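Uly1 (Catenovulum maritimum, PDB 7DRQ) probably cleaves the green-algal polysaccharide ulvan by beta-elimination, as a calcium-binding lyase of polysaccharide lyase family 24. Local coordinates at residues 128-132 / 199-203; 146-152 / 184-189. All blocks are in the same frame, centred on the assembly; numbering follows the deposited sequence.

Contact 1: residues 128-132 / 199-203; sequences MHAYR and SRLTY
Arg132 lays its CD over one face of the Arg200 guanidinium, toward the rim, with CD 3.4 Å from Arg200 NH2. The two guanidinium planes lie 26° apart, and the like charges come close without bonding: Arg132 NE is 3.4 Å from Arg200 NH2, both donors, while Arg132 NH1 turns to Asn134. With an alanine in place of Arg132, the face of the Arg200 guanidinium would probably lose its cover, that group would be freer to swing, and Asn134 would lose a donor.

Ala130 and Arg200 both take left-handed conformations, and their CA atoms come within 3.5 Å. Ala130 N donates to Leu201 O (2.8 Å), well above the carbonyl plane, and Arg200 N gives a straighter bond to Tyr131 O (2.9 Å, 164°). Water 1 bridges Met128 O and Tyr203 N; two more lie between Tyr131 and Leu201, accepting from Tyr131 N and Leu201 N and probably donating to the already bonded carbonyls.

Thr202 brings OG1 to the edge of the His129 ring, 3.5 Å from CD2, and its methyl CG2, anti to the backbone N, touches the same CD2. The far side of that imidazole is held by Glu106 through ND1. This partly water-mediated seam joins the loop after strand 122-126 to outermost strand 201-208 of another antiparallel sheet, consistent with a junction between blades of the beta-propeller of this BNR-repeat family.

Contact 2: residues 146-152 / 184-189; sequences DYFRYSY and YKHLTM. With CA (calcium ion), chain C.
Two cations grip a single carboxylate oxygen from opposite faces of its plane: Lys185 NZ reaches Asp146 OD2 at 2.8 Å on the syn side, and Arg149 NH2 meets OD2 at 3.1 Å from above the plane. A bend at chi3 (-70°) turns the lysine's end to the carboxylate, the two side chains crossing at a slant. The carboxylate probably balances both charges in one salt-bridge network; Arg149 NH1 is also hydrogen-bonded to Asp127 O, and Lys185 NZ to His93 ND1. Asp146 OD1 accepts from water 4, itself a calcium ligand, and Lys185 O binds the same ion at 2.4 Å. Through that water Asp146 stands in the second shell of the ion, which Asp173 and Asp183 also bind.

One antiparallel bridge joins the backbones at Tyr150 and His186. His186 N donates to Tyr150 O (2.7 Å), and Tyr150 N returns a more bent bond to His186 O, in that carbonyl's plane. Ser151 OG gives its proton to Tyr184 O (2.6 Å) from above the carbonyl plane.

Apolar groups pack beside the bridge. Leu187 CD1 makes a CH-pi contact over the centre of the Tyr147 ring, 3.7 Å from the centroid, and water 5 ties Tyr147 OH to Leu187 O. The selenomethionine Met189 serves two rings: its CE lies over a face of Tyr150, its SE at the edge of Phe148. Further along the strand, Tyr152 CE1 rests over the centre of the His186 ring, 3.4 Å from NE2, the planes 52° apart; His186 NE2 is bonded to Val171 O.

Strand 150-152 pairs on its other side with strand 122-126, whose Leu125 touches Phe148 and Tyr150, while Met189 packs on Phe198 of helix 195-198 and Leu216 of strand 214-220.

Overall arrangement
Contact 2 is nested in the chain loop that contact 1 closes, and their centres lie 12 Å apart on the same side of the molecule's centre. Phe148 packs against both segments of contact 1: its CE1 meets Leu201 CD1 at 3.5 Å, and its CD1 meets Met128 SE at 3.6 Å. Farther along, Met128 CE touches Arg149 O, and the backbone of Arg132 packs against Tyr147 CB. Of the two contacts, contact 2 supplies a ligand, Lys185 O, to the calcium ion held also by Asp173 and Asp183; the Met128 side chain is about 9 Å from that of Lys185 and about 12 Å from the ion. Residues 146-152 thus bridge calcium-bound loop 184-189 and the seam at 199-203.

Contact 1: residues 128-132 / 199-203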
HETATM    1  N   MSE A 128      -9.683  -3.312   6.551  1.00 11.58           N
HETATM    2  CA  MSE A 128      -9.538  -4.764   6.420  1.00 12.54           C
HETATM    3  C   MSE A 128      -8.186  -5.270   6.894  1.00 14.70           C
HETATM    4  O   MSE A 128      -7.143  -4.738   6.512  1.00 15.38           O
HETATM    5  CB  MSE A 128      -9.734  -5.164   4.962  1.00 12.38           C
HETATM    6  CG  MSE A 128     -11.094  -4.835   4.417  1.00 10.97           C
HETATM    7 SE   MSE A 128     -11.288  -5.647   2.690  0.78 13.98          SE
HETATM    8  CE  MSE A 128     -10.931  -4.064   1.584  1.00 13.01           C
ATOM      9  N   HIS A 129      -8.198  -6.304   7.734  1.00 12.86           N
ATOM     10  CA  HIS A 129      -6.965  -7.023   8.053  1.00 11.61           C
ATOM     11  C   HIS A 129      -7.295  -8.516   8.137  1.00 11.75           C
ATOM     12  O   HIS A 129      -7.378  -9.094   9.226  1.00 15.33           O
ATOM     13  CB  HIS A 129      -6.310  -6.514   9.337  1.00 13.26           C
ATOM     14  CG  HIS A 129      -4.947  -7.088   9.578  1.00 16.60           C
ATOM     15  ND1 HIS A 129      -4.168  -6.733  10.660  1.00 16.81           N
ATOM     16  CD2 HIS A 129      -4.218  -7.982   8.867  1.00 13.41           C
ATOM     17  CE1 HIS A 129      -3.028  -7.400  10.616  1.00 17.23           C
ATOM     18  NE2 HIS A 129      -3.031  -8.162   9.538  1.00 15.72           N
ATOM     19  N   ALA A 130      -7.469  -9.131   6.965  1.00 13.47           N
ATOM     20  CA  ALA A 130      -7.680 -10.577   6.850  1.00 12.84           C
ATOM     21  C   ALA A 130      -8.901 -11.047   7.642  1.00 15.19           C
ATOM     22  O   ALA A 130      -8.887 -12.110   8.270  1.00 15.82           O
ATOM     23  CB  ALA A 130      -6.426 -11.340   7.280  1.00 12.72           C
ATOM     24  N   TYR A 131      -9.979 -10.272   7.599  1.00 15.70           N
ATOM     25  CA  TYR A 131     -11.161 -10.686   8.339  1.00 14.20           C
ATOM     26  C   TYR A 131     -11.940 -11.733   7.548  1.00 13.48           C
ATOM     27  O   TYR A 131     -11.795 -11.865   6.331  1.00 13.34           O
ATOM     28  CB  TYR A 131     -12.044  -9.482   8.673  1.00 13.59           C
ATOM     29  CG  TYR A 131     -11.297  -8.430   9.468  1.00 12.61           C
ATOM     30  CD1 TYR A 131     -10.434  -8.793  10.491  1.00 14.10           C
ATOM     31  CD2 TYR A 131     -11.432  -7.082   9.170  1.00 12.50           C
ATOM     32  CE1 TYR A 131      -9.732  -7.834  11.227  1.00 13.77           C
ATOM     33  CE2 TYR A 131     -10.731  -6.115   9.886  1.00 13.06           C
ATOM     34  CZ  TYR A 131      -9.884  -6.496  10.906  1.00 14.27           C
ATOM     35  OH  TYR A 131      -9.195  -5.545  11.617  1.00 13.89           O
ATOM     36  N   ARG A 132     -12.758 -12.498   8.271  1.00 14.10           N
ATOM     37  CA  ARG A 132     -13.548 -13.584   7.706  1.00 14.71           C
ATOM     38  C   ARG A 132     -14.892 -13.608   8.415  1.00 11.74           C
ATOM     39  O   ARG A 132     -15.098 -12.914   9.410  1.00 13.81           O
ATOM     40  CB  ARG A 132     -12.834 -14.942   7.849  1.00 17.43           C
ATOM     41  CG  ARG A 132     -12.094 -15.085   9.160  1.00 18.50           C
ATOM     42  CD  ARG A 132     -11.156 -16.294   9.180  1.00 25.38           C
ATOM     43  NE  ARG A 132     -10.088 -16.115  10.171  1.00 32.65           N
ATOM     44  CZ  ARG A 132     -10.226 -16.338  11.477  1.00 36.70           C
ATOM     45  NH1 ARG A 132     -11.388 -16.756  11.971  1.00 31.68           N
ATOM     46  NH2 ARG A 132      -9.201 -16.147  12.297  1.00 34.80           N
ATOM     47  N   SER A 199     -12.529 -13.456   1.741  1.00 14.79           N
ATOM     48  CA  SER A 199     -12.113 -13.501   3.131  1.00 13.62           C
ATOM     49  C   SER A 199     -10.589 -13.542   3.234  1.00 11.49           C
ATOM     50  O   SER A 199      -9.882 -13.871   2.276  1.00 13.73           O
ATOM     51  CB  SER A 199     -12.713 -14.715   3.841  1.00 16.10           C
ATOM     52  OG  SER A 199     -12.250 -15.893   3.228  1.00 15.78           O
ATOM     53  N   ARG A 200     -10.096 -13.186   4.424  1.00 14.02           N
ATOM     54  CA  ARG A 200      -8.671 -13.201   4.750  1.00 13.22           C
ATOM     55  C   ARG A 200      -7.854 -12.285   3.838  1.00 13.92           C
ATOM     56  O   ARG A 200      -6.714 -12.598   3.487  1.00 12.25           O
ATOM     57  CB  ARG A 200      -8.109 -14.627   4.726  1.00 15.62           C
ATOM     58  CG  ARG A 200      -8.736 -15.535   5.770  1.00 18.20           C
ATOM     59  CD  ARG A 200      -7.971 -16.856   5.865  1.00 26.63           C
ATOM     60  NE  ARG A 200      -8.162 -17.511   7.158  1.00 37.79           N
ATOM     61  CZ  ARG A 200      -9.089 -18.435   7.390  1.00 35.79           C
ATOM     62  NH1 ARG A 200      -9.906 -18.800   6.417  1.00 33.54           N
ATOM     63  NH2 ARG A 200      -9.207 -18.990   8.593  1.00 33.50           N
ATOM     64  N   LEU A 201      -8.417 -11.132   3.476  1.00  9.72           N
ATOM     65  CA  LEU A 201      -7.738 -10.191   2.588  1.00 12.23           C
ATOM     66  C   LEU A 201      -7.202  -8.987   3.364  1.00 11.20           C
ATOM     67  O   LEU A 201      -7.857  -8.482   4.284  1.00 13.92           O
ATOM     68  CB  LEU A 201      -8.678  -9.726   1.474  1.00 10.23           C
ATOM     69  CG  LEU A 201      -9.180 -10.784   0.483  1.00 11.62           C
ATOM     70  CD1 LEU A 201     -10.137 -10.161  -0.519  1.00 10.76           C
ATOM     71  CD2 LEU A 201      -8.011 -11.435  -0.242  1.00 12.38           C
ATOM     72  N   THR A 202      -6.018  -8.511   2.961  1.00  9.81           N
ATOM     73  CA  THR A 202      -5.359  -7.353   3.563  1.00 12.60           C
ATOM     74  C   THR A 202      -4.605  -6.592   2.472  1.00 12.27           C
ATOM     75  O   THR A 202      -4.250  -7.152   1.429  1.00 11.65           O
ATOM     76  CB  THR A 202      -4.384  -7.780   4.679  1.00 14.03           C
ATOM     77  OG1 THR A 202      -4.997  -8.780   5.512  1.00 13.14           O
ATOM     78  CG2 THR A 202      -3.956  -6.574   5.556  1.00 13.81           C
ATOM     79  N   TYR A 203      -4.390  -5.288   2.713  1.00 11.14           N
ATOM     80  CA  TYR A 203      -3.555  -4.390   1.907  1.00 13.30           C
ATOM     81  C   TYR A 203      -4.118  -4.097   0.523  1.00 12.58           C
ATOM     82  O   TYR A 203      -3.508  -4.493  -0.481  1.00 13.92           O
ATOM     83  CB  TYR A 203      -2.150  -4.955   1.717  1.00 14.49           C
ATOM     84  CG  TYR A 203      -1.370  -5.204   2.971  1.00 17.83           C
ATOM     85  CD1 TYR A 203      -1.054  -4.174   3.846  1.00 20.90           C
ATOM     86  CD2 TYR A 203      -0.938  -6.482   3.271  1.00 18.69           C
ATOM     87  CE1 TYR A 203      -0.320  -4.425   4.997  1.00 22.76           C
ATOM     88  CE2 TYR A 203      -0.212  -6.741   4.406  1.00 26.37           C
ATOM     89  CZ  TYR A 203       0.096  -5.720   5.262  1.00 24.01           C
ATOM     90  OH  TYR A 203       0.826  -6.018   6.389  1.00 27.18           O
TER
HETATM   91  O   HOH W   1      -5.632  -3.645   4.756  1.00 12.76           O
HETATM   92  O   HOH W   2     -10.477  -8.129   5.746  1.00 13.51           O
HETATM   93  O   HOH W   3     -11.215 -10.261   3.859  1.00 15.83           O

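Contact 2: residues 146-152 / 184-189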
ATOM      1  N   ASP A 146     -19.685  -8.551   6.693  1.00 15.68           N
ATOM      2  CA  ASP A 146     -18.980  -7.279   6.578  1.00 14.23           C
ATOM      3  C   ASP A 146     -17.465  -7.465   6.659  1.00 14.51           C
ATOM      4  O   ASP A 146     -16.754  -6.510   6.996  1.00 15.43           O
ATOM      5  CB  ASP A 146     -19.470  -6.315   7.669  1.00 15.66           C
ATOM      6  CG  ASP A 146     -19.114  -4.869   7.377  1.00 15.01           C
ATOM      7  OD1 ASP A 146     -19.206  -4.449   6.200  1.00 16.95           O
ATOM      8  OD2 ASP A 146     -18.745  -4.143   8.332  1.00 16.71           O
ATOM      9  N   TYR A 147     -16.957  -8.668   6.364  1.00 13.99           N
ATOM     10  CA  TYR A 147     -15.532  -8.967   6.500  1.00 13.11           C
ATOM     11  C   TYR A 147     -14.712  -8.426   5.339  1.00 13.91           C
ATOM     12  O   TYR A 147     -13.481  -8.336   5.451  1.00 12.04           O
ATOM     13  CB  TYR A 147     -15.308 -10.481   6.601  1.00 13.67           C
ATOM     14  CG  TYR A 147     -15.980 -11.227   5.475  1.00 14.58           C
ATOM     15  CD1 TYR A 147     -15.347 -11.391   4.249  1.00  9.94           C
ATOM     16  CD2 TYR A 147     -17.259 -11.747   5.631  1.00 15.09           C
ATOM     17  CE1 TYR A 147     -15.965 -12.068   3.213  1.00 13.35           C
ATOM     18  CE2 TYR A 147     -17.884 -12.417   4.604  1.00 14.71           C
ATOM     19  CZ  TYR A 147     -17.233 -12.571   3.399  1.00 11.65           C
ATOM     20  OH  TYR A 147     -17.843 -13.238   2.369  1.00 16.46           O
ATOM     21  N   PHE A 148     -15.372  -8.076   4.233  1.00 11.95           N
ATOM     22  CA  PHE A 148     -14.763  -7.455   3.067  1.00 12.19           C
ATOM     23  C   PHE A 148     -15.556  -6.182   2.804  1.00 11.51           C
ATOM     24  O   PHE A 148     -16.790  -6.211   2.822  1.00 12.24           O
ATOM     25  CB  PHE A 148     -14.803  -8.396   1.839  1.00  9.88           C
ATOM     26  CG  PHE A 148     -14.184  -7.809   0.603  1.00 11.75           C
ATOM     27  CD1 PHE A 148     -12.818  -7.912   0.385  1.00 11.52           C
ATOM     28  CD2 PHE A 148     -14.962  -7.138  -0.330  1.00 12.28           C
ATOM     29  CE1 PHE A 148     -12.234  -7.347  -0.732  1.00 10.14           C
ATOM     30  CE2 PHE A 148     -14.390  -6.574  -1.464  1.00 13.38           C
ATOM     31  CZ  PHE A 148     -13.018  -6.683  -1.671  1.00 12.89           C
ATOM     32  N   ARG A 149     -14.859  -5.062   2.596  1.00 12.14           N
ATOM     33  CA  ARG A 149     -15.491  -3.743   2.686  1.00 10.65           C
ATOM     34  C   ARG A 149     -15.158  -2.903   1.455  1.00 12.39           C
ATOM     35  O   ARG A 149     -14.076  -2.315   1.365  1.00 12.41           O
ATOM     36  CB  ARG A 149     -15.070  -3.040   3.981  1.00  9.41           C
ATOM     37  CG  ARG A 149     -15.533  -3.796   5.227  1.00 10.45           C
ATOM     38  CD  ARG A 149     -14.883  -3.320   6.527  1.00 11.80           C
ATOM     39  NE  ARG A 149     -15.635  -3.866   7.656  1.00 13.54           N
ATOM     40  CZ  ARG A 149     -15.218  -3.906   8.916  1.00 14.19           C
ATOM     41  NH1 ARG A 149     -14.021  -3.439   9.247  1.00 13.30           N
ATOM     42  NH2 ARG A 149     -16.019  -4.416   9.848  1.00 13.92           N
ATOM     43  N   TYR A 150     -16.108  -2.824   0.523  1.00 12.10           N
ATOM     44  CA  TYR A 150     -15.917  -2.164  -0.762  1.00 10.58           C
ATOM     45  C   TYR A 150     -17.018  -1.136  -0.972  1.00 11.51           C
ATOM     46  O   TYR A 150     -18.203  -1.443  -0.789  1.00 10.29           O
ATOM     47  CB  TYR A 150     -15.931  -3.216  -1.886  1.00 10.84           C
ATOM     48  CG  TYR A 150     -15.942  -2.685  -3.301  1.00 10.92           C
ATOM     49  CD1 TYR A 150     -15.054  -1.695  -3.711  1.00 10.32           C
ATOM     50  CD2 TYR A 150     -16.821  -3.214  -4.242  1.00 14.26           C
ATOM     51  CE1 TYR A 150     -15.066  -1.214  -5.025  1.00 11.43           C
ATOM     52  CE2 TYR A 150     -16.834  -2.758  -5.558  1.00 12.29           C
ATOM     53  CZ  TYR A 150     -15.958  -1.757  -5.942  1.00 11.73           C
ATOM     54  OH  TYR A 150     -15.974  -1.310  -7.244  1.00  9.87           O
ATOM     55  N   SER A 151     -16.635   0.073  -1.372  1.00 12.19           N
ATOM     56  CA  SER A 151     -17.595   1.108  -1.729  1.00 11.40           C
ATOM     57  C   SER A 151     -17.261   1.617  -3.124  1.00 13.52           C
ATOM     58  O   SER A 151     -16.091   1.673  -3.518  1.00 12.02           O
ATOM     59  CB  SER A 151     -17.577   2.267  -0.709  1.00 11.67           C
ATOM     60  OG  SER A 151     -18.161   1.870   0.521  1.00 12.83           O
ATOM     61  N   TYR A 152     -18.294   1.975  -3.887  1.00 12.32           N
ATOM     62  CA  TYR A 152     -18.053   2.405  -5.254  1.00 10.12           C
ATOM     63  C   TYR A 152     -19.176   3.317  -5.717  1.00 11.46           C
ATOM     64  O   TYR A 152     -20.258   3.369  -5.126  1.00 12.87           O
ATOM     65  CB  TYR A 152     -17.895   1.217  -6.218  1.00 11.59           C
ATOM     66  CG  TYR A 152     -19.156   0.413  -6.433  1.00 12.55           C
ATOM     67  CD1 TYR A 152     -19.567  -0.546  -5.500  1.00 12.35           C
ATOM     68  CD2 TYR A 152     -19.940   0.603  -7.560  1.00  9.09           C
ATOM     69  CE1 TYR A 152     -20.730  -1.299  -5.703  1.00 13.59           C
ATOM     70  CE2 TYR A 152     -21.108  -0.145  -7.768  1.00 11.78           C
ATOM     71  CZ  TYR A 152     -21.497  -1.082  -6.830  1.00 13.56           C
ATOM     72  OH  TYR A 152     -22.653  -1.821  -7.039  1.00 14.45           O
ATOM     73  N   TYR A 184     -23.204   1.425   2.690  1.00 13.70           N
ATOM     74  CA  TYR A 184     -22.467   1.590   1.443  1.00 11.17           C
ATOM     75  C   TYR A 184     -21.364   0.554   1.264  1.00 13.74           C
ATOM     76  O   TYR A 184     -20.514   0.720   0.379  1.00 13.81           O
ATOM     77  CB  TYR A 184     -21.857   2.990   1.372  1.00 14.45           C
ATOM     78  CG  TYR A 184     -22.886   4.073   1.165  1.00 15.15           C
ATOM     79  CD1 TYR A 184     -23.527   4.655   2.249  1.00 16.66           C
ATOM     80  CD2 TYR A 184     -23.208   4.515  -0.113  1.00 15.88           C
ATOM     81  CE1 TYR A 184     -24.469   5.646   2.066  1.00 17.10           C
ATOM     82  CE2 TYR A 184     -24.153   5.510  -0.303  1.00 15.20           C
ATOM     83  CZ  TYR A 184     -24.775   6.065   0.793  1.00 17.82           C
ATOM     84  OH  TYR A 184     -25.711   7.057   0.630  1.00 21.98           O
ATOM     85  N   LYS A 185     -21.348  -0.501   2.075  1.00 10.40           N
ATOM     86  CA  LYS A 185     -20.250  -1.463   2.078  1.00 11.88           C
ATOM     87  C   LYS A 185     -20.697  -2.748   1.394  1.00 16.12           C
ATOM     88  O   LYS A 185     -21.695  -3.360   1.789  1.00 12.64           O
ATOM     89  CB  LYS A 185     -19.769  -1.739   3.505  1.00 12.86           C
ATOM     90  CG  LYS A 185     -19.126  -0.513   4.200  1.00 15.21           C
ATOM     91  CD  LYS A 185     -18.693  -0.863   5.625  1.00 15.44           C
ATOM     92  CE  LYS A 185     -19.906  -1.081   6.526  1.00 17.70           C
ATOM     93  NZ  LYS A 185     -19.541  -1.523   7.910  1.00 15.36           N
ATOM     94  N   HIS A 186     -19.972  -3.132   0.355  1.00 10.98           N
ATOM     95  CA  HIS A 186     -20.277  -4.306  -0.436  1.00 13.37           C
ATOM     96  C   HIS A 186     -19.310  -5.426  -0.083  1.00 11.97           C
ATOM     97  O   HIS A 186     -18.111  -5.200   0.107  1.00 11.46           O
ATOM     98  CB  HIS A 186     -20.201  -3.979  -1.923  1.00 13.47           C
ATOM     99  CG  HIS A 186     -21.199  -2.948  -2.341  1.00 14.63           C
ATOM    100  ND1 HIS A 186     -22.416  -3.278  -2.897  1.00 12.54           N
ATOM    101  CD2 HIS A 186     -21.177  -1.596  -2.244  1.00 11.45           C
ATOM    102  CE1 HIS A 186     -23.095  -2.170  -3.144  1.00 12.60           C
ATOM    103  NE2 HIS A 186     -22.366  -1.136  -2.755  1.00 13.10           N
ATOM    104  N   LEU A 187     -19.842  -6.630   0.000  1.00 11.76           N
ATOM    105  CA  LEU A 187     -19.084  -7.780   0.468  1.00 12.86           C
ATOM    106  C   LEU A 187     -18.314  -8.468  -0.654  1.00 12.23           C
ATOM    107  O   LEU A 187     -17.632  -9.471  -0.399  1.00 11.62           O
ATOM    108  CB  LEU A 187     -20.044  -8.773   1.139  1.00 14.77           C
ATOM    109  CG  LEU A 187     -19.476  -9.792   2.121  1.00 15.34           C
ATOM    110  CD1 LEU A 187     -18.732  -9.079   3.245  1.00 13.86           C
ATOM    111  CD2 LEU A 187     -20.600 -10.658   2.667  1.00 13.45           C
ATOM    112  N   THR A 188     -18.410  -7.945  -1.875  1.00 10.28           N
ATOM    113  CA  THR A 188     -17.849  -8.545  -3.076  1.00 11.15           C
ATOM    114  C   THR A 188     -17.616  -7.444  -4.098  1.00 12.04           C
ATOM    115  O   THR A 188     -18.264  -6.393  -4.066  1.00 12.60           O
ATOM    116  CB  THR A 188     -18.781  -9.622  -3.672  1.00  9.46           C
ATOM    117  OG1 THR A 188     -18.304 -10.013  -4.969  1.00 12.04           O
ATOM    118  CG2 THR A 188     -20.213  -9.080  -3.823  1.00 15.15           C
HETATM  119  N   MSE A 189     -16.679  -7.705  -5.007  1.00 12.45           N
HETATM  120  CA  MSE A 189     -16.399  -6.829  -6.141  1.00 15.42           C
HETATM  121  C   MSE A 189     -16.979  -7.342  -7.461  1.00 14.12           C
HETATM  122  O   MSE A 189     -16.960  -6.635  -8.472  1.00 12.01           O
HETATM  123  CB  MSE A 189     -14.884  -6.671  -6.286  1.00 12.53           C
HETATM  124  CG  MSE A 189     -14.224  -6.254  -4.976  1.00 10.30           C
HETATM  125 SE   MSE A 189     -12.361  -5.743  -5.261  0.77 13.21          SE
HETATM  126  CE  MSE A 189     -12.645  -4.014  -6.123  1.00  9.82           C
TER
HETATM  127 CA    CA C 601     -23.110  -4.183   3.503  1.00 24.81          CA
HETATM  128  O   HOH W   4     -21.837  -3.830   5.568  1.00 11.89           O
HETATM  129  O   HOH W   5     -18.122 -12.225  -0.353  1.00 15.51           O
HETATM  130  O   HOH W   6     -20.671   2.122  -2.058  1.00 15.65           O
HETATM  131  O   HOH W   7     -21.526  -6.058   3.179  1.00 11.60           O
HETATM  132  O   HOH W   8     -24.003  -6.080   4.879  1.00 11.77           O